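Local coordinates for protein uroporphyrinogen III synthase (Thermus thermophilus, PDB 1WCW) that probably catalyses the closure of linear hydroxymethylbilane, with inversion of its last pyrrole ring, to uroporphyrinogen III in tetrapyrrole biosynthesis, at residues A[53-58]-A[156-161]; A[58-63]-A[90-95]; A[62-67]-A[134-139]; A[69-74]-A[102-107]. All blocks are in the same frame, centred on the assembly; numbering follows the deposited sequence.

Overall arrangement
All four contacts belong to the α/β domain built on the mixed sheet that includes strands 62-65, 93-96, 132-137 and 155-167. Contacts 2 and 3 lie within this sheet and share strand 62-65, which pairs with 93-96 on one flank and 132-137 on the other; both are knit by straight backbone hydrogen bonds. Contacts 1 and 4 are layers over the sheet: contact 1 is purely apolar helix-on-strand packing, whereas contact 4 joins two helices and runs from a buried apolar base to an exposed salt bridge. Leu-74 and Phe-63 tie these layers together. Contact 3 is the most buried and adds threonine and tyrosine chemistry past the strand ends; contact 2 has an edge open to water.

Contact 1 of 4, residues A[53-58]-A[156-161]; sequences VRALAQ and RVLPLM
Leu-158 reaches from the strand to the helix and grips it with both of its methyls. CD1 of Leu-158 rests on CB of Ala-55 at 3.8 Å, while CD2 of Leu-158 lies against the backbone N of Leu-56 at 3.7 Å. Two residues on, Leu-160 does the same one turn back: its CD2 comes within 4.0 Å of the backbone N of Val-53, and its CD1 meets CD2 of Leu-56, the two leucines crossing at about a right angle. The leucines of the strand differ in how they get there. Leu-158 sets CG opposite its backbone N (chi1 169°), but Leu-160 swings CG to the side of the N (chi1 -63°). Val-53 aims its CB away from the strand, so here the helix backbone itself is the packing surface. A second layer fixes the leucines: Leu-74 of helix 68-80 touches Val-53, Leu-56 and Leu-160, and Ala-135 of the adjacent strand touches Leu-56 and Leu-160. Backbone bonds to the neighbouring strand 132-137 hold Leu-158 and Leu-160 in the sheet. With 9.1 Å between the axes and 129° between their directions, this is the apolar helix-on-sheet layer of an α/β domain with helices on both faces.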
loop_
_atom_site.group_PDB
_atom_site.type_symbol
_atom_site.label_atom_id
_atom_site.label_comp_id
_atom_site.label_asym_id
_atom_site.label_seq_id
_atom_site.Cartn_x
_atom_site.Cartn_y
_atom_site.Cartn_z
ATOM N N VAL A 53 18.920 11.537 -4.463
ATOM C CA VAL A 53 19.419 10.541 -5.422
ATOM C C VAL A 53 20.932 10.649 -5.539
ATOM O O VAL A 53 21.646 9.634 -5.592
ATOM C CB VAL A 53 18.740 10.688 -6.803
ATOM C CG1 VAL A 53 19.204 9.465 -7.650
ATOM C CG2 VAL A 53 17.191 10.614 -6.691
ATOM N N ARG A 54 21.453 11.879 -5.550
ATOM C CA ARG A 54 22.923 12.062 -5.600
ATOM C C ARG A 54 23.616 11.445 -4.373
ATOM O O ARG A 54 24.673 10.805 -4.483
ATOM C CB ARG A 54 23.281 13.554 -5.658
ATOM C CG ARG A 54 22.934 14.195 -6.985
ATOM C CD ARG A 54 23.249 15.711 -6.983
ATOM N NE ARG A 54 23.199 16.247 -8.337
ATOM C CZ ARG A 54 23.983 15.841 -9.342
ATOM N NH1 ARG A 54 23.849 16.389 -10.542
ATOM N NH2 ARG A 54 24.908 14.899 -9.153
ATOM N N ALA A 55 22.965 11.627 -3.218
ATOM C CA ALA A 55 23.494 11.046 -1.998
ATOM C C ALA A 55 23.524 9.518 -2.105
ATOM O O ALA A 55 24.506 8.851 -1.696
ATOM C CB ALA A 55 22.681 11.492 -0.782
ATOM N N LEU A 56 22.419 8.926 -2.597
ATOM C CA LEU A 56 22.418 7.480 -2.779
ATOM C C LEU A 56 23.556 7.050 -3.725
ATOM O O LEU A 56 24.218 6.000 -3.529
ATOM C CB LEU A 56 21.063 7.038 -3.363
ATOM C CG LEU A 56 20.917 5.614 -3.781
ATOM C CD1 LEU A 56 21.091 4.711 -2.553
ATOM C CD2 LEU A 56 19.512 5.422 -4.398
ATOM N N ALA A 57 23.814 7.847 -4.782
ATOM C CA ALA A 57 24.857 7.471 -5.753
ATOM C C ALA A 57 26.292 7.479 -5.150
ATOM O O ALA A 57 27.204 6.938 -5.753
ATOM C CB ALA A 57 24.775 8.445 -6.993
ATOM N N GLN A 58 26.436 8.109 -4.003
ATOM C CA GLN A 58 27.733 8.155 -3.295
ATOM C C GLN A 58 27.964 6.860 -2.503
ATOM O O GLN A 58 29.071 6.653 -1.993
ATOM C CB GLN A 58 27.754 9.316 -2.306
ATOM C CG GLN A 58 27.545 10.654 -2.931
ATOM C CD GLN A 58 28.548 10.910 -3.989
ATOM O OE1 GLN A 58 29.766 10.822 -3.764
ATOM N NE2 GLN A 58 28.060 11.217 -5.170
ATOM N N ARG A 156 22.184 6.399 9.787
ATOM C CA ARG A 156 21.617 7.682 9.417
ATOM C C ARG A 156 20.591 7.340 8.264
ATOM O O ARG A 156 20.993 6.649 7.292
ATOM C CB ARG A 156 22.656 8.607 8.846
ATOM C CG ARG A 156 22.091 9.968 8.392
ATOM C CD ARG A 156 23.228 10.913 7.919
ATOM N NE ARG A 156 24.003 10.332 6.816
ATOM C CZ ARG A 156 25.131 10.824 6.301
ATOM N NH1 ARG A 156 25.725 10.197 5.286
ATOM N NH2 ARG A 156 25.682 11.930 6.792
ATOM N N VAL A 157 19.386 7.847 8.349
ATOM C CA VAL A 157 18.355 7.537 7.327
ATOM C C VAL A 157 18.404 8.525 6.168
ATOM O O VAL A 157 18.440 9.750 6.403
ATOM C CB VAL A 157 16.952 7.503 7.928
ATOM C CG1 VAL A 157 15.888 7.250 6.819
ATOM C CG2 VAL A 157 16.869 6.362 8.942
ATOM N N LEU A 158 18.447 8.010 4.924
ATOM C CA LEU A 158 18.428 8.842 3.701
ATOM C C LEU A 158 17.069 8.515 3.058
ATOM O O LEU A 158 16.904 7.480 2.467
ATOM C CB LEU A 158 19.614 8.451 2.835
ATOM C CG LEU A 158 19.568 9.035 1.407
ATOM C CD1 LEU A 158 19.749 10.569 1.455
ATOM C CD2 LEU A 158 20.647 8.399 0.622
ATOM N N PRO A 159 16.066 9.380 3.211
ATOM C CA PRO A 159 14.765 9.099 2.641
ATOM C C PRO A 159 14.764 9.352 1.133
ATOM O O PRO A 159 15.368 10.345 0.685
ATOM C CB PRO A 159 13.853 10.064 3.394
ATOM C CG PRO A 159 14.777 11.253 3.625
ATOM C CD PRO A 159 16.100 10.681 3.938
ATOM N N LEU A 160 14.040 8.538 0.383
ATOM C CA LEU A 160 13.899 8.745 -1.069
ATOM C C LEU A 160 12.451 8.557 -1.384
ATOM O O LEU A 160 11.930 7.476 -1.240
ATOM C CB LEU A 160 14.717 7.710 -1.842
ATOM C CG LEU A 160 16.247 7.775 -1.617
ATOM C CD1 LEU A 160 16.814 6.371 -1.607
ATOM C CD2 LEU A 160 16.918 8.567 -2.739
ATOM N N MET A 161 11.776 9.624 -1.829
ATOM C CA MET A 161 10.337 9.543 -2.096
ATOM C C MET A 161 10.098 9.897 -3.546
ATOM O O MET A 161 9.834 11.112 -3.874
ATOM C CB MET A 161 9.639 10.476 -1.124
ATOM C CG MET A 161 8.141 10.344 -1.200
ATOM S SD MET A 161 7.275 11.576 -0.131
ATOM C CE MET A 161 7.791 10.989 1.429
#

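Contact 2 of 4, residues A[58-63]-A[90-95]; sequences QGVDLF and AKAFRL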
loop_
_atom_site.group_PDB
_atom_site.type_symbol
_atom_site.label_atom_id
_atom_site.label_comp_id
_atom_site.label_asym_id
_atom_site.label_seq_id
_atom_site.Cartn_x
_atom_site.Cartn_y
_atom_site.Cartn_z
ATOM N N GLN A 58 26.436 8.109 -4.003
ATOM C CA GLN A 58 27.733 8.155 -3.295
ATOM C C GLN A 58 27.964 6.860 -2.503
ATOM O O GLN A 58 29.071 6.653 -1.993
ATOM C CB GLN A 58 27.754 9.316 -2.306
ATOM C CG GLN A 58 27.545 10.654 -2.931
ATOM C CD GLN A 58 28.548 10.910 -3.989
ATOM O OE1 GLN A 58 29.766 10.822 -3.764
ATOM N NE2 GLN A 58 28.060 11.217 -5.170
ATOM N N GLY A 59 26.954 5.982 -2.425
ATOM C CA GLY A 59 27.088 4.731 -1.699
ATOM C C GLY A 59 26.352 4.792 -0.353
ATOM O O GLY A 59 26.343 5.790 0.400
ATOM N N VAL A 60 25.716 3.650 -0.042
ATOM C CA VAL A 60 24.986 3.460 1.228
ATOM C C VAL A 60 25.251 2.039 1.734
ATOM O O VAL A 60 25.614 1.142 0.964
ATOM C CB VAL A 60 23.439 3.660 1.069
ATOM C CG1 VAL A 60 23.153 5.086 0.606
ATOM C CG2 VAL A 60 22.846 2.667 0.091
ATOM N N ASP A 61 24.994 1.869 3.015
ATOM C CA ASP A 61 25.241 0.548 3.587
ATOM C C ASP A 61 24.060 -0.357 3.490
ATOM O O ASP A 61 24.210 -1.567 3.366
ATOM C CB ASP A 61 25.665 0.781 5.028
ATOM C CG ASP A 61 26.918 1.579 5.070
ATOM O OD1 ASP A 61 27.959 0.998 4.715
ATOM O OD2 ASP A 61 26.837 2.812 5.329
ATOM N N LEU A 62 22.878 0.241 3.505
ATOM C CA LEU A 62 21.652 -0.523 3.458
ATOM C C LEU A 62 20.659 0.230 2.584
ATOM O O LEU A 62 20.599 1.466 2.592
ATOM C CB LEU A 62 21.102 -0.692 4.878
ATOM C CG LEU A 62 19.886 -1.573 5.106
ATOM C CD1 LEU A 62 19.986 -2.164 6.533
ATOM C CD2 LEU A 62 18.661 -0.814 4.913
ATOM N N PHE A 63 19.894 -0.533 1.829
ATOM C CA PHE A 63 18.820 0.004 1.006
ATOM C C PHE A 63 17.561 -0.775 1.330
ATOM O O PHE A 63 17.499 -1.983 1.225
ATOM C CB PHE A 63 19.153 -0.147 -0.499
ATOM C CG PHE A 63 18.039 0.365 -1.411
ATOM C CD1 PHE A 63 17.778 1.739 -1.529
ATOM C CD2 PHE A 63 17.220 -0.517 -2.085
ATOM C CE1 PHE A 63 16.667 2.200 -2.320
ATOM C CE2 PHE A 63 16.152 -0.064 -2.862
ATOM C CZ PHE A 63 15.871 1.258 -2.972
ATOM N N ALA A 90 24.276 -2.372 -5.715
ATOM C CA ALA A 90 24.845 -3.733 -5.730
ATOM C C ALA A 90 25.675 -3.981 -4.495
ATOM O O ALA A 90 25.714 -5.127 -3.972
ATOM C CB ALA A 90 25.707 -3.896 -6.936
ATOM N N LYS A 91 26.335 -2.934 -4.013
ATOM C CA LYS A 91 27.169 -3.082 -2.838
ATOM C C LYS A 91 26.365 -3.030 -1.531
ATOM O O LYS A 91 26.781 -3.607 -0.517
ATOM C CB LYS A 91 28.254 -2.013 -2.829
ATOM C CG LYS A 91 29.213 -2.188 -4.040
ATOM C CD LYS A 91 30.241 -1.087 -4.152
ATOM C CE LYS A 91 31.161 -1.320 -5.348
ATOM N NZ LYS A 91 32.347 -0.400 -5.293
ATOM N N ALA A 92 25.205 -2.384 -1.525
ATOM C CA ALA A 92 24.442 -2.286 -0.324
ATOM C C ALA A 92 23.755 -3.627 0.072
ATOM O O ALA A 92 23.512 -4.480 -0.783
ATOM C CB ALA A 92 23.344 -1.216 -0.554
ATOM N N PHE A 93 23.446 -3.718 1.364
ATOM C CA PHE A 93 22.631 -4.823 1.875
ATOM C C PHE A 93 21.203 -4.369 1.479
ATOM O O PHE A 93 20.773 -3.271 1.866
ATOM C CB PHE A 93 22.761 -4.953 3.385
ATOM C CG PHE A 93 22.047 -6.109 3.966
ATOM C CD1 PHE A 93 22.541 -7.413 3.789
ATOM C CD2 PHE A 93 20.894 -5.927 4.670
ATOM C CE1 PHE A 93 21.836 -8.518 4.352
ATOM C CE2 PHE A 93 20.190 -7.049 5.211
ATOM C CZ PHE A 93 20.702 -8.359 5.035
ATOM N N ARG A 94 20.497 -5.205 0.759
ATOM C CA ARG A 94 19.199 -4.820 0.219
ATOM C C ARG A 94 18.075 -5.544 0.866
ATOM O O ARG A 94 18.059 -6.794 0.891
ATOM C CB ARG A 94 19.205 -5.080 -1.273
ATOM C CG ARG A 94 20.249 -4.281 -2.057
ATOM C CD ARG A 94 20.194 -4.591 -3.572
ATOM N NE ARG A 94 20.463 -5.973 -3.908
ATOM C CZ ARG A 94 21.689 -6.499 -3.972
ATOM N NH1 ARG A 94 21.782 -7.803 -4.299
ATOM N NH2 ARG A 94 22.775 -5.760 -3.715
ATOM N N LEU A 95 17.101 -4.804 1.378
ATOM C CA LEU A 95 15.898 -5.361 1.960
ATOM C C LEU A 95 14.656 -4.979 1.213
ATOM O O LEU A 95 14.550 -3.817 0.733
ATOM C CB LEU A 95 15.708 -4.866 3.365
ATOM C CG LEU A 95 16.723 -5.341 4.375
ATOM C CD1 LEU A 95 16.516 -4.641 5.681
ATOM C CD2 LEU A 95 16.639 -6.899 4.570
HETATM O O HOH W 1 26.792 -2.776 2.638
#
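CB of Ala-92 is the plug at the tight end of this contact, pressed against the carbonyl O of Val-60 at 3.6 Å. The same CB also has CG2 of Val-60 at 4.0 Å, so a small residue fills the corner where the chain leaves helix 86-91 for the strand. From there the close fit passes to the backbones, which run in register. Phe-93 N donates to Asp-61 O at 3.0 Å, approaching from above the carbonyl plane; Phe-63 N then donates to Phe-93 O, and Leu-95 N to Phe-63 O, both at 2.9 Å and nearly along the C=O axis. These parallel neighbours, 62-65 and 93-96, are the two strands of a β-α-β crossover whose connection carries helices 68-80 and 86-91. Leu-62 and Phe-93, on one face of the sheet, touch only lightly. With CG opposite its backbone N (chi1 -176°), Phe-93 leads its ring away to lie nearly parallel to that of His-113, and Leu-62 CD1 reaches Phe-93 CD2 obliquely at 4.3 Å. Asp-61 and Lys-91 face solvent: a water donates to Asp-61 O at 2.9 Å and, more distantly, to Lys-91 O, while the carboxylate of Asp-61 turns to Val-133 N.

Contact 3 of 4, residues A[62-67]-A[134-139]; sequences LFLATT and AALQLY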
loop_
_atom_site.group_PDB
_atom_site.type_symbol
_atom_site.label_atom_id
_atom_site.label_comp_id
_atom_site.label_asym_id
_atom_site.label_seq_id
_atom_site.Cartn_x
_atom_site.Cartn_y
_atom_site.Cartn_z
ATOM N N LEU A 62 22.878 0.241 3.505
ATOM C CA LEU A 62 21.652 -0.523 3.458
ATOM C C LEU A 62 20.659 0.230 2.584
ATOM O O LEU A 62 20.599 1.466 2.592
ATOM C CB LEU A 62 21.102 -0.692 4.878
ATOM C CG LEU A 62 19.886 -1.573 5.106
ATOM C CD1 LEU A 62 19.986 -2.164 6.533
ATOM C CD2 LEU A 62 18.661 -0.814 4.913
ATOM N N PHE A 63 19.894 -0.533 1.829
ATOM C CA PHE A 63 18.820 0.004 1.006
ATOM C C PHE A 63 17.561 -0.775 1.330
ATOM O O PHE A 63 17.499 -1.983 1.225
ATOM C CB PHE A 63 19.153 -0.147 -0.499
ATOM C CG PHE A 63 18.039 0.365 -1.411
ATOM C CD1 PHE A 63 17.778 1.739 -1.529
ATOM C CD2 PHE A 63 17.220 -0.517 -2.085
ATOM C CE1 PHE A 63 16.667 2.200 -2.320
ATOM C CE2 PHE A 63 16.152 -0.064 -2.862
ATOM C CZ PHE A 63 15.871 1.258 -2.972
ATOM N N LEU A 64 16.515 -0.067 1.715
ATOM C CA LEU A 64 15.249 -0.653 2.066
ATOM C C LEU A 64 14.150 -0.196 1.078
ATOM O O LEU A 64 13.784 1.032 1.043
ATOM C CB LEU A 64 14.888 -0.299 3.506
ATOM C CG LEU A 64 13.824 -1.172 4.220
ATOM C CD1 LEU A 64 13.904 -0.815 5.694
ATOM C CD2 LEU A 64 12.411 -0.975 3.688
ATOM N N ALA A 65 13.668 -1.132 0.285
ATOM C CA ALA A 65 12.604 -0.868 -0.675
ATOM C C ALA A 65 11.260 -1.254 -0.081
ATOM O O ALA A 65 11.132 -2.380 0.403
ATOM C CB ALA A 65 12.831 -1.727 -1.948
ATOM N N THR A 66 10.268 -0.378 -0.238
ATOM C CA THR A 66 8.951 -0.673 0.254
ATOM C C THR A 66 7.990 -1.006 -0.838
ATOM O O THR A 66 7.055 -1.799 -0.572
ATOM C CB THR A 66 8.381 0.486 1.095
ATOM O OG1 THR A 66 8.349 1.706 0.316
ATOM C CG2 THR A 66 9.211 0.718 2.358
ATOM N N THR A 67 8.156 -0.503 -2.061
ATOM C CA THR A 67 7.239 -0.814 -3.127
ATOM C C THR A 67 7.952 -1.072 -4.450
ATOM O O THR A 67 9.094 -0.579 -4.707
ATOM C CB THR A 67 6.205 0.293 -3.344
ATOM O OG1 THR A 67 6.857 1.496 -3.809
ATOM C CG2 THR A 67 5.471 0.628 -2.050
ATOM N N ALA A 134 21.473 4.308 5.756
ATOM C CA ALA A 134 20.383 3.440 5.272
ATOM C C ALA A 134 19.460 4.292 4.411
ATOM O O ALA A 134 18.805 5.224 4.884
ATOM C CB ALA A 134 19.581 2.832 6.448
ATOM N N ALA A 135 19.342 3.919 3.156
ATOM C CA ALA A 135 18.456 4.597 2.216
ATOM C C ALA A 135 17.106 3.915 2.313
ATOM O O ALA A 135 17.025 2.668 2.266
ATOM C CB ALA A 135 18.993 4.439 0.820
ATOM N N LEU A 136 16.054 4.683 2.508
ATOM C CA LEU A 136 14.716 4.148 2.683
ATOM C C LEU A 136 13.828 4.716 1.587
ATOM O O LEU A 136 13.625 5.955 1.522
ATOM C CB LEU A 136 14.216 4.546 4.091
ATOM C CG LEU A 136 12.760 4.253 4.356
ATOM C CD1 LEU A 136 12.437 2.794 4.294
ATOM C CD2 LEU A 136 12.457 4.747 5.718
ATOM N N GLN A 137 13.270 3.876 0.755
ATOM C CA GLN A 137 12.361 4.344 -0.283
ATOM C C GLN A 137 10.949 4.386 0.293
ATOM O O GLN A 137 10.440 3.377 0.810
ATOM C CB GLN A 137 12.413 3.365 -1.442
ATOM C CG GLN A 137 11.394 3.651 -2.570
ATOM C CD GLN A 137 10.131 2.798 -2.429
ATOM O OE1 GLN A 137 8.993 3.324 -2.459
ATOM N NE2 GLN A 137 10.308 1.551 -2.309
ATOM N N LEU A 138 10.313 5.560 0.216
ATOM C CA LEU A 138 8.971 5.864 0.736
ATOM C C LEU A 138 8.013 6.142 -0.414
ATOM O O LEU A 138 8.380 6.203 -1.602
ATOM C CB LEU A 138 9.129 7.111 1.561
ATOM C CG LEU A 138 10.098 6.985 2.731
ATOM C CD1 LEU A 138 10.403 8.380 3.327
ATOM C CD2 LEU A 138 9.487 6.033 3.788
ATOM N N TYR A 139 6.747 6.260 -0.038
ATOM C CA TYR A 139 5.671 6.471 -0.988
ATOM C C TYR A 139 4.652 7.504 -0.488
ATOM O O TYR A 139 3.506 7.483 -0.905
ATOM C CB TYR A 139 4.996 5.179 -1.330
ATOM C CG TYR A 139 4.611 4.376 -0.139
ATOM C CD1 TYR A 139 3.384 4.567 0.526
ATOM C CD2 TYR A 139 5.476 3.368 0.356
ATOM C CE1 TYR A 139 2.999 3.764 1.658
ATOM C CE2 TYR A 139 5.134 2.595 1.438
ATOM C CZ TYR A 139 3.882 2.793 2.090
ATOM O OH TYR A 139 3.492 2.020 3.117
#
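Thr-66 OG1 donates a 2.7 Å hydrogen bond to the carbonyl O of Gln-137, the shortest polar link between residues 62-67 and 134-139. The hydroxyl stands 38° above the carbonyl plane, a position it reaches because chi1 of 58° tucks OG1 between its own backbone N and carbonyl carbon. From there OG1 also lies at the ring edge of Tyr-139, 3.3 Å from CD2. An alanine here is likely to leave the Gln-137 carbonyl without its side-chain donor and the Tyr-139 edge less firmly backed. Next door, Thr-67 brings CG2 to within 3.6 Å of Tyr-139 CD2, while its OG1 caps Gly-70 N at the start of helix 68-80 and bonds Tyr-163 OH. Behind these residues runs the parallel ladder: Ala-135 N to Leu-62 O and Leu-64 N to Ala-135 O, both at 2.8 Å, and Gln-137 N to Leu-64 O at 2.9 Å. On one face Leu-64 and Leu-136 lie side by side, CD2 of Leu-64 touching CD1 of Leu-136 at 3.8 Å. On the other, CB of Ala-135 abuts the Phe-63 ring at its edge. Backbone hydrogen bonds and apolar side chains together hold the strands, while side-chain hydroxyls take over just past strand 62-65. Tyr-139 OH bonds Arg-97 NH1, and a glycerol, probably from the crystallisation liquor, lies near the Tyr-139 side chain; a hydroxyl-rich rim past the C-terminal ends of parallel strands is consistent with the ligand-binding side of an α/β domain.

Contact 4 of 4, residues A[69-74]-A[102-107]; sequences VGVRDL and ARALKE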
loop_
_atom_site.group_PDB
_atom_site.type_symbol
_atom_site.label_atom_id
_atom_site.label_comp_id
_atom_site.label_asym_id
_atom_site.label_seq_id
_atom_site.Cartn_x
_atom_site.Cartn_y
_atom_site.Cartn_z
ATOM N N VAL A 69 6.816 -0.150 -7.439
ATOM C CA VAL A 69 6.721 1.114 -8.158
ATOM C C VAL A 69 7.860 2.038 -7.727
ATOM O O VAL A 69 8.498 2.694 -8.557
ATOM C CB VAL A 69 5.362 1.825 -7.897
ATOM C CG1 VAL A 69 5.349 3.215 -8.532
ATOM C CG2 VAL A 69 4.259 0.971 -8.499
ATOM N N GLY A 70 8.128 2.091 -6.436
ATOM C CA GLY A 70 9.180 2.958 -5.941
ATOM C C GLY A 70 10.565 2.569 -6.403
ATOM O O GLY A 70 11.383 3.464 -6.726
ATOM N N VAL A 71 10.856 1.293 -6.437
ATOM C CA VAL A 71 12.137 0.827 -6.931
ATOM C C VAL A 71 12.277 1.271 -8.406
ATOM O O VAL A 71 13.314 1.843 -8.815
ATOM C CB VAL A 71 12.211 -0.695 -6.810
ATOM C CG1 VAL A 71 13.421 -1.231 -7.628
ATOM C CG2 VAL A 71 12.301 -1.104 -5.333
ATOM N N ARG A 72 11.260 1.028 -9.228
ATOM C CA ARG A 72 11.348 1.367 -10.635
ATOM C C ARG A 72 11.494 2.862 -10.816
ATOM O O ARG A 72 12.363 3.315 -11.612
ATOM C CB ARG A 72 10.131 0.851 -11.372
ATOM C CG ARG A 72 10.098 -0.657 -11.371
ATOM C CD ARG A 72 8.965 -1.276 -12.285
ATOM N NE ARG A 72 8.921 -2.708 -12.002
ATOM C CZ ARG A 72 8.124 -3.272 -11.093
ATOM N NH1 ARG A 72 8.180 -4.596 -10.878
ATOM N NH2 ARG A 72 7.228 -2.536 -10.473
ATOM N N ASP A 73 10.698 3.647 -10.080
ATOM C CA ASP A 73 10.797 5.095 -10.207
ATOM C C ASP A 73 12.184 5.608 -9.805
ATOM O O ASP A 73 12.711 6.554 -10.455
ATOM C CB ASP A 73 9.746 5.830 -9.367
ATOM C CG ASP A 73 8.351 5.726 -9.912
ATOM O OD1 ASP A 73 7.477 6.195 -9.156
ATOM O OD2 ASP A 73 8.124 5.220 -11.053
ATOM N N LEU A 74 12.780 5.086 -8.738
ATOM C CA LEU A 74 14.072 5.533 -8.349
ATOM C C LEU A 74 15.135 5.217 -9.385
ATOM O O LEU A 74 16.014 6.064 -9.637
ATOM C CB LEU A 74 14.412 4.889 -6.979
ATOM C CG LEU A 74 15.728 5.270 -6.370
ATOM C CD1 LEU A 74 15.826 6.745 -6.130
ATOM C CD2 LEU A 74 15.883 4.525 -5.004
ATOM N N ALA A 102 10.394 -6.835 -3.808
ATOM C CA ALA A 102 11.384 -7.845 -4.100
ATOM C C ALA A 102 11.444 -8.156 -5.601
ATOM O O ALA A 102 12.522 -8.292 -6.148
ATOM C CB ALA A 102 11.138 -9.107 -3.310
ATOM N N ARG A 103 10.291 -8.237 -6.250
ATOM C CA ARG A 103 10.305 -8.572 -7.655
ATOM C C ARG A 103 10.943 -7.450 -8.473
ATOM O O ARG A 103 11.705 -7.716 -9.422
ATOM C CB ARG A 103 8.881 -8.784 -8.095
ATOM C CG ARG A 103 8.172 -9.978 -7.498
ATOM C CD ARG A 103 6.636 -9.868 -7.689
ATOM N NE ARG A 103 5.966 -10.867 -6.854
ATOM C CZ ARG A 103 4.673 -10.896 -6.554
ATOM N NH1 ARG A 103 3.849 -9.959 -7.025
ATOM N NH2 ARG A 103 4.213 -11.881 -5.777
ATOM N N ALA A 104 10.642 -6.181 -8.130
ATOM C CA ALA A 104 11.243 -5.085 -8.871
ATOM C C ALA A 104 12.752 -5.104 -8.706
ATOM O O ALA A 104 13.467 -4.852 -9.641
ATOM C CB ALA A 104 10.672 -3.771 -8.432
ATOM N N LEU A 105 13.268 -5.375 -7.511
ATOM C CA LEU A 105 14.716 -5.460 -7.339
ATOM C C LEU A 105 15.309 -6.629 -8.160
ATOM O O LEU A 105 16.332 -6.436 -8.816
ATOM C CB LEU A 105 15.031 -5.634 -5.835
ATOM C CG LEU A 105 14.907 -4.314 -5.007
ATOM C CD1 LEU A 105 14.991 -4.666 -3.502
ATOM C CD2 LEU A 105 16.041 -3.333 -5.366
ATOM N N LYS A 106 14.648 -7.785 -8.128
ATOM C CA LYS A 106 15.139 -8.948 -8.894
ATOM C C LYS A 106 15.173 -8.615 -10.389
ATOM O O LYS A 106 16.143 -8.921 -11.069
ATOM C CB LYS A 106 14.224 -10.131 -8.644
ATOM C CG LYS A 106 14.395 -10.733 -7.297
ATOM C CD LYS A 106 15.396 -11.854 -7.323
ATOM C CE LYS A 106 15.428 -12.574 -5.971
ATOM N NZ LYS A 106 16.250 -13.855 -5.964
ATOM N N GLU A 107 14.128 -7.973 -10.902
ATOM C CA GLU A 107 14.070 -7.597 -12.324
ATOM C C GLU A 107 15.169 -6.602 -12.692
ATOM O O GLU A 107 15.591 -6.527 -13.834
ATOM C CB GLU A 107 12.691 -7.069 -12.669
ATOM C CG GLU A 107 11.619 -8.185 -12.704
ATOM C CD GLU A 107 10.164 -7.665 -12.861
ATOM O OE1 GLU A 107 9.233 -8.518 -12.976
ATOM O OE2 GLU A 107 9.937 -6.420 -12.866
#
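Val-71 and Ala-104 make the apolar heart of this helix pair, their CB atoms 3.8 Å apart. Val-71 then extends its CG1 to CD2 of Leu-105 at 4.0 Å, the two side chains crossing at about a right angle. With an alanine at the closest point, the helix axes approach to 8.6 Å and diverge by only 34°. Val-71 and Leu-105 pack on the inner side, toward the sheet: both rest on Ala-65, and Leu-105 also on Phe-63. The polar part lies at the exposed border. Arg-72 runs out extended from CG to NE and lays its guanidinium over Ala-104, whose CB sits off-centre under one face, 3.6 Å from NH1 of Arg-72. That same NH1 donates a nearly straight hydrogen bond, 3.2 Å long and part of a salt bridge, to OE2 of Glu-107. This oxygen lies close to the guanidinium plane but is met from above its own, the two groups turned 50° against each other. The methyl thus supports the arginine flat and the acid fixes its edge, closing the border beside Ala-104. Neighbouring helices running the same general way, bedded on the same face of the sheet over strand 62-65, are typical of successive β-α units in an α/β sandwich.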